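Local coordinates for LanC-like protein GCR2 (Arabidopsis thaliana, PDB 3T33) that is a zinc-binding LanC-like protein that may play a role in abscisic acid signalling, at residues 36-41 with 364-369; 337-341 with 397-402; 268-272 with 281-285; 13-18 with 357-362. One frame throughout, in Å; residues are numbered along the deposited sequence.

Contact 1. Residues 36-41 with 364-369; sequences SLTKLL and SFLLDK
Leu37 lies opposite Asp368 and Leu40 opposite Ser364 where helix 36-42 packs on helix 353-375, the two segments running nearly antiparallel, at 142°, with their axes 9.6 Å apart at closest. The CA atoms of Leu37 and Asp368 are only 5.9 Å apart, close enough for Leu37 to act as a knob in a hole formed by Ser364, Phe365, Asp368 and Lys369. With CG swung anti to the backbone N (chi1 -158°), Leu37 lays CD2 against the backbone of Ser364, 3.6 Å from its C atom. One turn on, Leu40 CD1 rests between Asp368 CB, at 3.8 Å, and Leu367 CD2, at 3.9 Å; Leu40 and Leu367 also touch helix 45-69. Ser364 OG is bonded to the carbonyl of Lys360 in its own helix, so towards Leu40 and Leu41 it serves as a small packing group. At the more exposed end, Ser36 OG donates to Asp368 OD1 at 2.6 Å, meeting its syn lone pair. Lys369 NZ approaches Asp368 OD2 in a long salt bridge of 3.9 Å. The carboxylate thus has a hydroxyl bond on OD1 and a distant ammonium near OD2, which would probably favour its charged form, while Leu37 and Leu40 are buried between the helices.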
loop_
_atom_site.group_PDB
_atom_site.type_symbol
_atom_site.label_atom_id
_atom_site.label_comp_id
_atom_site.label_asym_id
_atom_site.label_seq_id
_atom_site.Cartn_x
_atom_site.Cartn_y
_atom_site.Cartn_z
ATOM N N SER A 36 11.579 24.332 -11.315
ATOM C CA SER A 36 11.362 24.082 -9.891
ATOM C C SER A 36 11.442 22.576 -9.591
ATOM O O SER A 36 12.011 22.169 -8.610
ATOM C CB SER A 36 10.039 24.703 -9.442
ATOM O OG SER A 36 8.978 24.176 -10.213
ATOM N N LEU A 37 10.910 21.767 -10.494
ATOM C CA LEU A 37 11.020 20.331 -10.446
ATOM C C LEU A 37 12.478 19.796 -10.406
ATOM O O LEU A 37 12.804 18.951 -9.557
ATOM C CB LEU A 37 10.254 19.738 -11.616
ATOM C CG LEU A 37 9.763 18.268 -11.540
ATOM C CD1 LEU A 37 10.403 17.360 -12.507
ATOM C CD2 LEU A 37 9.717 17.634 -10.098
ATOM N N THR A 38 13.352 20.294 -11.299
ATOM C CA THR A 38 14.708 19.777 -11.365
ATOM C C THR A 38 15.432 20.195 -10.123
ATOM O O THR A 38 16.285 19.491 -9.651
ATOM C CB THR A 38 15.501 20.288 -12.640
ATOM O OG1 THR A 38 15.325 21.710 -12.731
ATOM C CG2 THR A 38 14.954 19.645 -13.932
ATOM N N LYS A 39 15.116 21.368 -9.597
ATOM C CA LYS A 39 15.787 21.821 -8.383
ATOM C C LYS A 39 15.425 20.906 -7.204
ATOM O O LYS A 39 16.302 20.504 -6.448
ATOM C CB LYS A 39 15.463 23.297 -8.108
ATOM C CG LYS A 39 16.054 24.189 -9.262
ATOM C CD LYS A 39 15.955 25.702 -8.983
ATOM C CE LYS A 39 16.550 26.547 -10.144
ATOM N NZ LYS A 39 17.230 27.821 -9.669
ATOM N N LEU A 40 14.150 20.554 -7.071
ATOM C CA LEU A 40 13.733 19.541 -6.093
ATOM C C LEU A 40 14.561 18.245 -6.248
ATOM O O LEU A 40 15.075 17.695 -5.276
ATOM C CB LEU A 40 12.241 19.210 -6.268
ATOM C CG LEU A 40 11.218 20.236 -5.824
ATOM C CD1 LEU A 40 9.776 19.840 -6.210
ATOM C CD2 LEU A 40 11.337 20.232 -4.341
ATOM N N LEU A 41 14.717 17.770 -7.476
ATOM C CA LEU A 41 15.360 16.478 -7.655
ATOM C C LEU A 41 16.825 16.494 -7.221
ATOM O O LEU A 41 17.333 15.484 -6.757
ATOM C CB LEU A 41 15.235 16.000 -9.103
ATOM C CG LEU A 41 13.802 15.668 -9.560
ATOM C CD1 LEU A 41 13.735 15.628 -11.063
ATOM C CD2 LEU A 41 13.386 14.344 -9.013
ATOM N N SER A 364 8.605 14.262 -5.943
ATOM C CA SER A 364 8.820 15.627 -6.454
ATOM C C SER A 364 7.849 15.999 -7.500
ATOM O O SER A 364 7.327 17.125 -7.463
ATOM C CB SER A 364 10.226 15.791 -6.986
ATOM O OG SER A 364 11.107 15.369 -5.976
ATOM N N PHE A 365 7.551 15.073 -8.423
ATOM C CA PHE A 365 6.526 15.343 -9.437
ATOM C C PHE A 365 5.216 15.762 -8.789
ATOM O O PHE A 365 4.655 16.837 -9.101
ATOM C CB PHE A 365 6.286 14.123 -10.322
ATOM C CG PHE A 365 5.210 14.355 -11.394
ATOM C CD1 PHE A 365 3.870 14.050 -11.147
ATOM C CD2 PHE A 365 5.555 14.874 -12.645
ATOM C CE1 PHE A 365 2.868 14.305 -12.141
ATOM C CE2 PHE A 365 4.574 15.113 -13.629
ATOM C CZ PHE A 365 3.241 14.830 -13.376
ATOM N N LEU A 366 4.726 14.926 -7.859
ATOM C CA LEU A 366 3.521 15.271 -7.116
ATOM C C LEU A 366 3.600 16.592 -6.369
ATOM O O LEU A 366 2.659 17.396 -6.411
ATOM C CB LEU A 366 3.170 14.172 -6.088
ATOM C CG LEU A 366 2.485 12.962 -6.660
ATOM C CD1 LEU A 366 2.432 11.944 -5.579
ATOM C CD2 LEU A 366 1.086 13.411 -7.078
ATOM N N LEU A 367 4.662 16.833 -5.630
ATOM C CA LEU A 367 4.688 18.129 -4.941
ATOM C C LEU A 367 4.709 19.320 -5.902
ATOM O O LEU A 367 4.043 20.357 -5.679
ATOM C CB LEU A 367 5.869 18.204 -4.017
ATOM C CG LEU A 367 6.029 19.392 -3.054
ATOM C CD1 LEU A 367 6.737 18.873 -1.845
ATOM C CD2 LEU A 367 6.872 20.506 -3.624
ATOM N N ASP A 368 5.452 19.180 -6.993
ATOM C CA ASP A 368 5.650 20.327 -7.891
ATOM C C ASP A 368 4.397 20.605 -8.751
ATOM O O ASP A 368 4.030 21.767 -8.985
ATOM C CB ASP A 368 6.924 20.107 -8.758
ATOM C CG ASP A 368 7.413 21.400 -9.467
ATOM O OD1 ASP A 368 7.919 22.332 -8.794
ATOM O OD2 ASP A 368 7.292 21.463 -10.704
ATOM N N LYS A 369 3.716 19.537 -9.149
ATOM C CA LYS A 369 2.745 19.624 -10.220
ATOM C C LYS A 369 1.308 19.332 -9.825
ATOM O O LYS A 369 0.382 19.752 -10.559
ATOM C CB LYS A 369 3.100 18.657 -11.378
ATOM C CG LYS A 369 4.536 18.742 -11.968
ATOM C CD LYS A 369 4.785 20.002 -12.785
ATOM C CE LYS A 369 6.264 20.147 -13.147
ATOM N NZ LYS A 369 6.357 20.915 -14.421
#

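Contact 2. Residues 337-341 with 397-402; sequences SGNTY and YMLLDM
Tyr341 reaches across from helix 336-350 to Met398 and Asp401 of helix 392-402, inside the all-helical alpha/alpha toroid of the LanC-like fold. The two short segments run in much the same sense, at 36° to each other, with axes 9.8 Å apart, and every residue that touches is buried.

Apolar packing centres on Met398. Its CG stands anti to the backbone N (chi1 -177°) and points the chain at the other helix; bends at chi2 and chi3 then bring SD against Thr340 and set CE near Ser337 CA and Thr340 OG1. Met398 SD meets the methyl CG2 of Thr340 at 3.7 Å, the two side chains crossing at about a right angle, while Thr340 OG1 is bonded back to the carbonyl of Ile336. Met398 and the Tyr341 ring lie alongside, pointing opposite ways, with CG of Met398 3.9 Å from CE2 of Tyr341. The same CG lies 3.3 Å from the carbonyl O of Ser337. Leu366 of helix 353-375 touches both Ser337 and Met398, adding a third helix to the packing.

Polar contact is concentrated in one carboxylate. Asp401 OD1 forms a salt bridge with Lys93, and the lysine probably keeps the buried acid ionised. Tyr341 OH donates to Asp401 OD2 at 2.6 Å, meeting that oxygen's anti lone pair, with the ring and carboxylate planes 71° apart; OD2 also takes a weak bond from the backbone N of Leu409. The tyrosine hydroxyl also sits at the edge of the Tyr397 ring, near its plane, with OH of Tyr341 3.2 Å from CD1 of Tyr397.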
loop_
_atom_site.group_PDB
_atom_site.type_symbol
_atom_site.label_atom_id
_atom_site.label_comp_id
_atom_site.label_asym_id
_atom_site.label_seq_id
_atom_site.Cartn_x
_atom_site.Cartn_y
_atom_site.Cartn_z
ATOM N N SER A 337 1.091 8.552 -5.813
ATOM C CA SER A 337 1.498 8.296 -4.418
ATOM C C SER A 337 1.702 6.774 -4.209
ATOM O O SER A 337 2.640 6.344 -3.525
ATOM C CB SER A 337 0.507 8.878 -3.397
ATOM O OG SER A 337 0.179 10.253 -3.634
ATOM N N GLY A 338 0.840 5.954 -4.825
ATOM C CA GLY A 338 0.879 4.506 -4.580
ATOM C C GLY A 338 2.019 3.879 -5.349
ATOM O O GLY A 338 2.748 3.045 -4.797
ATOM N N ASN A 339 2.192 4.280 -6.617
ATOM C CA ASN A 339 3.343 3.765 -7.392
ATOM C C ASN A 339 4.753 4.159 -6.833
ATOM O O ASN A 339 5.713 3.403 -6.971
ATOM C CB ASN A 339 3.176 4.082 -8.859
ATOM C CG ASN A 339 1.930 3.415 -9.449
ATOM O OD1 ASN A 339 1.592 3.639 -10.575
ATOM N ND2 ASN A 339 1.236 2.660 -8.669
ATOM N N THR A 340 4.844 5.278 -6.119
ATOM C CA THR A 340 6.065 5.613 -5.423
ATOM C C THR A 340 6.618 4.475 -4.567
ATOM O O THR A 340 7.845 4.253 -4.526
ATOM C CB THR A 340 5.820 6.868 -4.515
ATOM O OG1 THR A 340 5.456 7.915 -5.387
ATOM C CG2 THR A 340 7.073 7.280 -3.779
ATOM N N TYR A 341 5.725 3.746 -3.903
ATOM C CA TYR A 341 6.107 2.658 -2.997
ATOM C C TYR A 341 6.811 1.564 -3.722
ATOM O O TYR A 341 7.636 0.817 -3.135
ATOM C CB TYR A 341 4.887 2.089 -2.243
ATOM C CG TYR A 341 4.504 2.911 -0.996
ATOM C CD1 TYR A 341 5.197 2.774 0.203
ATOM C CD2 TYR A 341 3.483 3.848 -1.049
ATOM C CE1 TYR A 341 4.857 3.572 1.326
ATOM C CE2 TYR A 341 3.156 4.646 0.062
ATOM C CZ TYR A 341 3.812 4.480 1.240
ATOM O OH TYR A 341 3.463 5.239 2.357
ATOM N N TYR A 397 0.244 10.553 3.149
ATOM C CA TYR A 397 0.724 9.383 3.824
ATOM C C TYR A 397 2.081 8.985 3.219
ATOM O O TYR A 397 3.035 8.665 3.913
ATOM C CB TYR A 397 -0.325 8.257 3.647
ATOM C CG TYR A 397 -0.026 7.061 4.499
ATOM C CD1 TYR A 397 0.996 6.143 4.148
ATOM C CD2 TYR A 397 -0.762 6.826 5.657
ATOM C CE1 TYR A 397 1.274 5.028 4.990
ATOM C CE2 TYR A 397 -0.482 5.734 6.490
ATOM C CZ TYR A 397 0.541 4.853 6.176
ATOM O OH TYR A 397 0.776 3.770 7.043
ATOM N N MET A 398 2.156 9.040 1.907
ATOM C CA MET A 398 3.360 8.663 1.186
ATOM C C MET A 398 4.461 9.692 1.535
ATOM O O MET A 398 5.623 9.325 1.837
ATOM C CB MET A 398 3.049 8.600 -0.329
ATOM C CG MET A 398 4.215 8.147 -1.214
ATOM S SD MET A 398 5.319 9.510 -1.427
ATOM C CE MET A 398 4.413 10.428 -2.652
ATOM N N LEU A 399 4.071 10.957 1.580
ATOM C CA LEU A 399 5.025 12.036 1.845
ATOM C C LEU A 399 5.677 11.864 3.215
ATOM O O LEU A 399 6.956 11.901 3.355
ATOM C CB LEU A 399 4.365 13.409 1.718
ATOM C CG LEU A 399 4.349 14.240 0.427
ATOM C CD1 LEU A 399 4.839 13.482 -0.799
ATOM C CD2 LEU A 399 2.981 15.040 0.217
ATOM N N LEU A 400 4.817 11.606 4.210
ATOM C CA LEU A 400 5.303 11.333 5.554
ATOM C C LEU A 400 6.252 10.141 5.579
ATOM O O LEU A 400 7.254 10.125 6.326
ATOM C CB LEU A 400 4.109 11.067 6.470
ATOM C CG LEU A 400 3.282 12.342 6.731
ATOM C CD1 LEU A 400 1.991 12.038 7.500
ATOM C CD2 LEU A 400 4.110 13.439 7.478
ATOM N N ASP A 401 5.945 9.120 4.781
ATOM C CA ASP A 401 6.739 7.870 4.811
ATOM C C ASP A 401 8.151 8.111 4.123
ATOM O O ASP A 401 9.130 7.364 4.367
ATOM C CB ASP A 401 5.941 6.771 4.107
ATOM C CG ASP A 401 5.725 5.545 4.933
ATOM O OD1 ASP A 401 6.321 5.387 6.023
ATOM O OD2 ASP A 401 4.930 4.688 4.455
ATOM N N MET A 402 8.248 9.141 3.260
ATOM C CA MET A 402 9.570 9.546 2.696
ATOM C C MET A 402 10.547 10.084 3.753
ATOM O O MET A 402 11.752 10.083 3.561
ATOM C CB MET A 402 9.446 10.567 1.585
ATOM C CG MET A 402 8.625 10.149 0.373
ATOM S SD MET A 402 9.487 8.969 -0.687
ATOM C CE MET A 402 10.649 10.092 -1.465
#

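Contact 3. Residues 268-272 with 281-285; sequences FPSGN and SDRLV
Phe268 and Asp282 lie flat against each other: the ring and carboxylate planes are 16° apart and stacked, and the two side chains run past one another in opposite directions. CB of Asp282 also makes a CH-pi contact over the ring face, 3.9 Å from the Phe268 centroid and 14° off the ring normal. The far end of the ring approaches the backbone, CZ of Phe268 lying 3.4 Å from O of Ser281.

Hydrogen bonds fasten the same carboxylate to the tip of the other segment. Ser270 OG donates to Asp282 OD2, although the modelled 2.4 Å is very short and the exact length is doubtful. A water bridges alongside, accepting from Ser270 N at 3.1 Å and donating to Asp282 OD2 at 2.9 Å. Residues 268-271 form a type I beta turn, closed by a bond from Gly271 N to Phe268 O, and Phe268 N also bonds to the carbonyl of Asn272. Ser270 OG, which sits between the backbone N and the carbonyl carbon (chi1 76°), is turned so that it also receives a weak bond from Asn272 N. Asn272 packs its CB 3.3 Å from Asp282 OD1.

Charge pairing comes from helix 308-324, whose Arg324 forms a salt bridge with Asp282 OD1, probably stabilising the acid's anionic form. Further along, residues 281-285 head for the metal site: the side chain of Leu284 is about 8 Å from the bound zinc and about 6 Å from that of its ligand Cys288.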
loop_
_atom_site.group_PDB
_atom_site.type_symbol
_atom_site.label_atom_id
_atom_site.label_comp_id
_atom_site.label_asym_id
_atom_site.label_seq_id
_atom_site.Cartn_x
_atom_site.Cartn_y
_atom_site.Cartn_z
ATOM N N PHE A 268 2.846 -9.681 -19.868
ATOM C CA PHE A 268 2.881 -9.102 -21.187
ATOM C C PHE A 268 4.300 -9.000 -21.824
ATOM O O PHE A 268 5.333 -8.965 -21.117
ATOM C CB PHE A 268 2.171 -7.737 -21.180
ATOM C CG PHE A 268 0.685 -7.823 -20.930
ATOM C CD1 PHE A 268 -0.149 -8.569 -21.793
ATOM C CD2 PHE A 268 0.108 -7.164 -19.823
ATOM C CE1 PHE A 268 -1.530 -8.651 -21.563
ATOM C CE2 PHE A 268 -1.262 -7.242 -19.567
ATOM C CZ PHE A 268 -2.095 -7.994 -20.442
ATOM N N PRO A 269 4.365 -8.989 -23.177
ATOM C CA PRO A 269 5.629 -8.645 -23.836
ATOM C C PRO A 269 6.246 -7.307 -23.314
ATOM O O PRO A 269 7.472 -7.158 -23.300
ATOM C CB PRO A 269 5.240 -8.538 -25.330
ATOM C CG PRO A 269 3.652 -8.658 -25.393
ATOM C CD PRO A 269 3.350 -9.480 -24.142
ATOM N N SER A 270 5.413 -6.356 -22.899
ATOM C CA SER A 270 5.910 -5.108 -22.271
ATOM C C SER A 270 6.491 -5.274 -20.838
ATOM O O SER A 270 7.156 -4.350 -20.332
ATOM C CB SER A 270 4.804 -4.061 -22.234
ATOM O OG SER A 270 3.899 -4.395 -21.203
ATOM N N GLY A 271 6.235 -6.419 -20.187
ATOM C CA GLY A 271 6.718 -6.676 -18.827
ATOM C C GLY A 271 5.656 -6.344 -17.753
ATOM O O GLY A 271 5.786 -6.749 -16.597
ATOM N N ASN A 272 4.632 -5.579 -18.129
ATOM C CA ASN A 272 3.438 -5.418 -17.307
ATOM C C ASN A 272 2.700 -6.730 -17.088
ATOM O O ASN A 272 2.975 -7.731 -17.778
ATOM C CB ASN A 272 2.517 -4.324 -17.866
ATOM C CG ASN A 272 1.423 -3.882 -16.842
ATOM O OD1 ASN A 272 0.382 -3.342 -17.214
ATOM N ND2 ASN A 272 1.661 -4.148 -15.566
ATOM N N SER A 281 -5.505 -7.121 -22.897
ATOM C CA SER A 281 -5.243 -5.713 -22.885
ATOM C C SER A 281 -4.256 -5.294 -21.780
ATOM O O SER A 281 -4.476 -5.509 -20.584
ATOM C CB SER A 281 -6.546 -4.941 -22.770
ATOM O OG SER A 281 -6.292 -3.542 -22.807
ATOM N N ASP A 282 -3.171 -4.695 -22.245
ATOM C CA ASP A 282 -2.082 -4.186 -21.429
ATOM C C ASP A 282 -2.374 -2.708 -21.242
ATOM O O ASP A 282 -2.002 -1.914 -22.055
ATOM C CB ASP A 282 -0.769 -4.357 -22.201
ATOM C CG ASP A 282 0.463 -4.057 -21.357
ATOM O OD1 ASP A 282 0.362 -3.443 -20.274
ATOM O OD2 ASP A 282 1.557 -4.438 -21.794
ATOM N N ARG A 283 -3.058 -2.367 -20.156
ATOM C CA ARG A 283 -3.466 -0.987 -19.929
ATOM C C ARG A 283 -3.250 -0.507 -18.497
ATOM O O ARG A 283 -2.830 0.630 -18.279
ATOM C CB ARG A 283 -4.932 -0.795 -20.325
ATOM C CG ARG A 283 -5.872 -1.843 -19.751
ATOM C CD ARG A 283 -7.248 -1.761 -20.390
ATOM N NE ARG A 283 -8.314 -1.730 -19.392
ATOM C CZ ARG A 283 -9.007 -0.642 -19.073
ATOM N NH1 ARG A 283 -8.749 0.511 -19.674
ATOM N NH2 ARG A 283 -9.959 -0.707 -18.153
ATOM N N LEU A 284 -3.543 -1.360 -17.520
ATOM C CA LEU A 284 -3.471 -0.928 -16.115
ATOM C C LEU A 284 -2.099 -1.100 -15.432
ATOM O O LEU A 284 -1.528 -2.194 -15.413
ATOM C CB LEU A 284 -4.591 -1.593 -15.285
ATOM C CG LEU A 284 -6.026 -1.306 -15.805
ATOM C CD1 LEU A 284 -7.079 -1.961 -14.953
ATOM C CD2 LEU A 284 -6.371 0.204 -16.043
ATOM N N VAL A 285 -1.580 -0.008 -14.875
ATOM C CA VAL A 285 -0.283 -0.039 -14.136
ATOM C C VAL A 285 -0.555 0.559 -12.756
ATOM O O VAL A 285 -0.244 1.719 -12.500
ATOM C CB VAL A 285 0.815 0.743 -14.904
ATOM C CG1 VAL A 285 2.180 0.676 -14.174
ATOM C CG2 VAL A 285 0.939 0.225 -16.344
HETATM O O HOH W 1 2.671 -5.718 -24.135
#

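Contact 4. Residues 13-18 with 357-362; sequences NEMPEF and YRAKAF
Glu17 OE1 is gripped by Arg358 and a water. Arg358 NH2 forms a salt bridge with Glu17 OE1 at 3.2 Å, meeting it on the syn side, and the carboxylate and guanidinium planes are 70° apart. The water donates to Glu17 OE1 at 2.6 Å and accepts from Phe18 N and from Arg358 NE, lying at the edge of the guanidinium in its plane; three bonds therefore hold this water between loop and helix. Second partners steady both charges, since Glu17 OE2 is bonded to Trp322 NE1 and Arg358 NH1 pairs with Glu319.

Tyr357 supplies the aromatic part. Its CG is anti to the backbone N (chi1 173°), carrying the ring out to the loop, where CA of Phe18 stands over one face. The Phe18 and Tyr357 rings meet obliquely, centroids 5.4 Å apart and planes at 41°. At the ring's far end Tyr357 OH donates to the carbonyl O of Pro16, but the modelled 2.4 Å is very short and is best read with caution.

Met15 finishes the contact from the loop, with its SD 3.8 Å from CB of Ala361 and its CE 4.3 Å from CD1 of Phe362. The N-terminal loop is thereby strapped along helix 353-375: Glu17 reaches Trp322 of helix 308-324, Met15 and Tyr357 touch helix 36-42, and Phe362 touches Thr340 and meets Phe343 edge-to-face, both on helix 336-350.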
loop_
_atom_site.group_PDB
_atom_site.type_symbol
_atom_site.label_atom_id
_atom_site.label_comp_id
_atom_site.label_asym_id
_atom_site.label_seq_id
_atom_site.Cartn_x
_atom_site.Cartn_y
_atom_site.Cartn_z
ATOM N N ASN A 13 7.299 10.023 -18.609
ATOM C CA ASN A 13 8.379 10.273 -17.661
ATOM C C ASN A 13 9.656 10.705 -18.362
ATOM O O ASN A 13 10.422 9.855 -18.789
ATOM C CB ASN A 13 8.681 9.036 -16.812
ATOM C CG ASN A 13 9.609 9.344 -15.662
ATOM O OD1 ASN A 13 9.939 8.464 -14.879
ATOM N ND2 ASN A 13 10.035 10.605 -15.538
ATOM N N GLU A 14 9.877 12.010 -18.457
ATOM C CA GLU A 14 11.086 12.557 -19.050
ATOM C C GLU A 14 12.034 13.099 -17.961
ATOM O O GLU A 14 13.097 13.686 -18.262
ATOM C CB GLU A 14 10.775 13.676 -20.073
ATOM C CG GLU A 14 9.745 13.384 -21.214
ATOM C CD GLU A 14 10.173 12.327 -22.273
ATOM O OE1 GLU A 14 11.298 11.771 -22.207
ATOM O OE2 GLU A 14 9.347 12.042 -23.180
ATOM N N MET A 15 11.668 12.912 -16.701
ATOM C CA MET A 15 12.588 13.217 -15.613
ATOM C C MET A 15 13.970 12.533 -15.782
ATOM O O MET A 15 14.094 11.419 -16.295
ATOM C CB MET A 15 11.956 12.854 -14.272
ATOM C CG MET A 15 10.740 13.695 -13.955
ATOM S SD MET A 15 10.164 13.485 -12.275
ATOM C CE MET A 15 9.168 12.046 -12.604
ATOM N N PRO A 16 15.015 13.229 -15.368
ATOM C CA PRO A 16 16.402 12.761 -15.507
ATOM C C PRO A 16 16.673 11.506 -14.701
ATOM O O PRO A 16 16.231 11.398 -13.538
ATOM C CB PRO A 16 17.235 13.926 -14.985
ATOM C CG PRO A 16 16.268 14.894 -14.371
ATOM C CD PRO A 16 14.926 14.641 -14.986
ATOM N N GLU A 17 17.359 10.560 -15.329
ATOM C CA GLU A 17 17.792 9.348 -14.672
ATOM C C GLU A 17 18.732 9.686 -13.528
ATOM O O GLU A 17 19.427 10.710 -13.524
ATOM C CB GLU A 17 18.499 8.400 -15.637
ATOM C CG GLU A 17 17.627 7.817 -16.772
ATOM C CD GLU A 17 16.522 6.834 -16.300
ATOM O OE1 GLU A 17 16.705 6.169 -15.245
ATOM O OE2 GLU A 17 15.479 6.724 -17.003
ATOM N N PHE A 18 18.759 8.805 -12.549
ATOM C CA PHE A 18 19.707 8.946 -11.485
ATOM C C PHE A 18 21.174 8.913 -11.999
ATOM O O PHE A 18 21.559 8.033 -12.796
ATOM C CB PHE A 18 19.456 7.848 -10.452
ATOM C CG PHE A 18 20.374 7.894 -9.318
ATOM C CD1 PHE A 18 20.308 8.938 -8.400
ATOM C CD2 PHE A 18 21.333 6.909 -9.164
ATOM C CE1 PHE A 18 21.166 9.002 -7.339
ATOM C CE2 PHE A 18 22.203 6.960 -8.122
ATOM C CZ PHE A 18 22.129 8.019 -7.205
ATOM N N TYR A 357 16.112 7.500 -5.429
ATOM C CA TYR A 357 15.992 8.580 -6.368
ATOM C C TYR A 357 14.686 8.498 -7.177
ATOM O O TYR A 357 14.049 9.509 -7.463
ATOM C CB TYR A 357 17.188 8.622 -7.315
ATOM C CG TYR A 357 16.958 9.630 -8.351
ATOM C CD1 TYR A 357 17.077 10.993 -8.074
ATOM C CD2 TYR A 357 16.509 9.252 -9.583
ATOM C CE1 TYR A 357 16.803 11.945 -9.049
ATOM C CE2 TYR A 357 16.226 10.161 -10.506
ATOM C CZ TYR A 357 16.387 11.504 -10.259
ATOM O OH TYR A 357 16.072 12.381 -11.302
ATOM N N ARG A 358 14.320 7.298 -7.599
ATOM C CA ARG A 358 13.088 7.132 -8.343
ATOM C C ARG A 358 11.843 7.474 -7.517
ATOM O O ARG A 358 10.942 8.089 -8.045
ATOM C CB ARG A 358 13.024 5.771 -9.030
ATOM C CG ARG A 358 13.910 5.733 -10.282
ATOM C CD ARG A 358 13.937 4.338 -10.886
ATOM N NE ARG A 358 14.768 4.335 -12.079
ATOM C CZ ARG A 358 14.844 3.346 -12.962
ATOM N NH1 ARG A 358 14.136 2.246 -12.810
ATOM N NH2 ARG A 358 15.660 3.474 -13.989
ATOM N N ALA A 359 11.851 7.140 -6.235
ATOM C CA ALA A 359 10.739 7.472 -5.339
ATOM C C ALA A 359 10.786 8.980 -5.148
ATOM O O ALA A 359 9.776 9.664 -5.176
ATOM C CB ALA A 359 10.877 6.753 -3.960
ATOM N N LYS A 360 11.980 9.502 -5.025
ATOM C CA LYS A 360 12.124 10.954 -4.884
ATOM C C LYS A 360 11.571 11.704 -6.106
ATOM O O LYS A 360 10.897 12.729 -5.983
ATOM C CB LYS A 360 13.603 11.280 -4.567
ATOM C CG LYS A 360 14.082 12.662 -4.723
ATOM C CD LYS A 360 15.582 12.735 -4.300
ATOM C CE LYS A 360 16.057 14.197 -4.136
ATOM N NZ LYS A 360 17.533 14.259 -4.180
ATOM N N ALA A 361 11.821 11.178 -7.295
ATOM C CA ALA A 361 11.306 11.825 -8.510
ATOM C C ALA A 361 9.773 11.773 -8.533
ATOM O O ALA A 361 9.126 12.746 -8.892
ATOM C CB ALA A 361 11.872 11.162 -9.763
ATOM N N PHE A 362 9.179 10.646 -8.138
ATOM C CA PHE A 362 7.698 10.606 -8.222
ATOM C C PHE A 362 7.126 11.545 -7.165
ATOM O O PHE A 362 6.205 12.259 -7.421
ATOM C CB PHE A 362 7.176 9.192 -8.033
ATOM C CG PHE A 362 7.024 8.406 -9.306
ATOM C CD1 PHE A 362 7.901 8.574 -10.367
ATOM C CD2 PHE A 362 5.973 7.461 -9.430
ATOM C CE1 PHE A 362 7.760 7.830 -11.549
ATOM C CE2 PHE A 362 5.825 6.704 -10.580
ATOM C CZ PHE A 362 6.741 6.880 -11.662
HETATM O O HOH W 2 17.078 6.434 -12.649
#

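Helix 353-375 ties three of the four together. Contacts 1 and 4 use adjoining parts of it, with centres 10 Å apart, and bring the N-terminal loop and helix 36-42 onto the later fold across more than 300 residues. Contact 2 joins the helices that precede and follow it, 336-350 and 392-402, and touches contacts 1 and 4, with centres 15 and 14 Å away. The segments of these three alternate along the chain, so N- and C-terminal parts interlock. Contact 3, local in sequence, falls between the early and late segments of contacts 1 and 4 and before those of contact 2. It lies farther out, 28 Å from contact 1, but touches contact 2 where Asn339 meets Val285, and ends a few residues before zinc ligand Cys288.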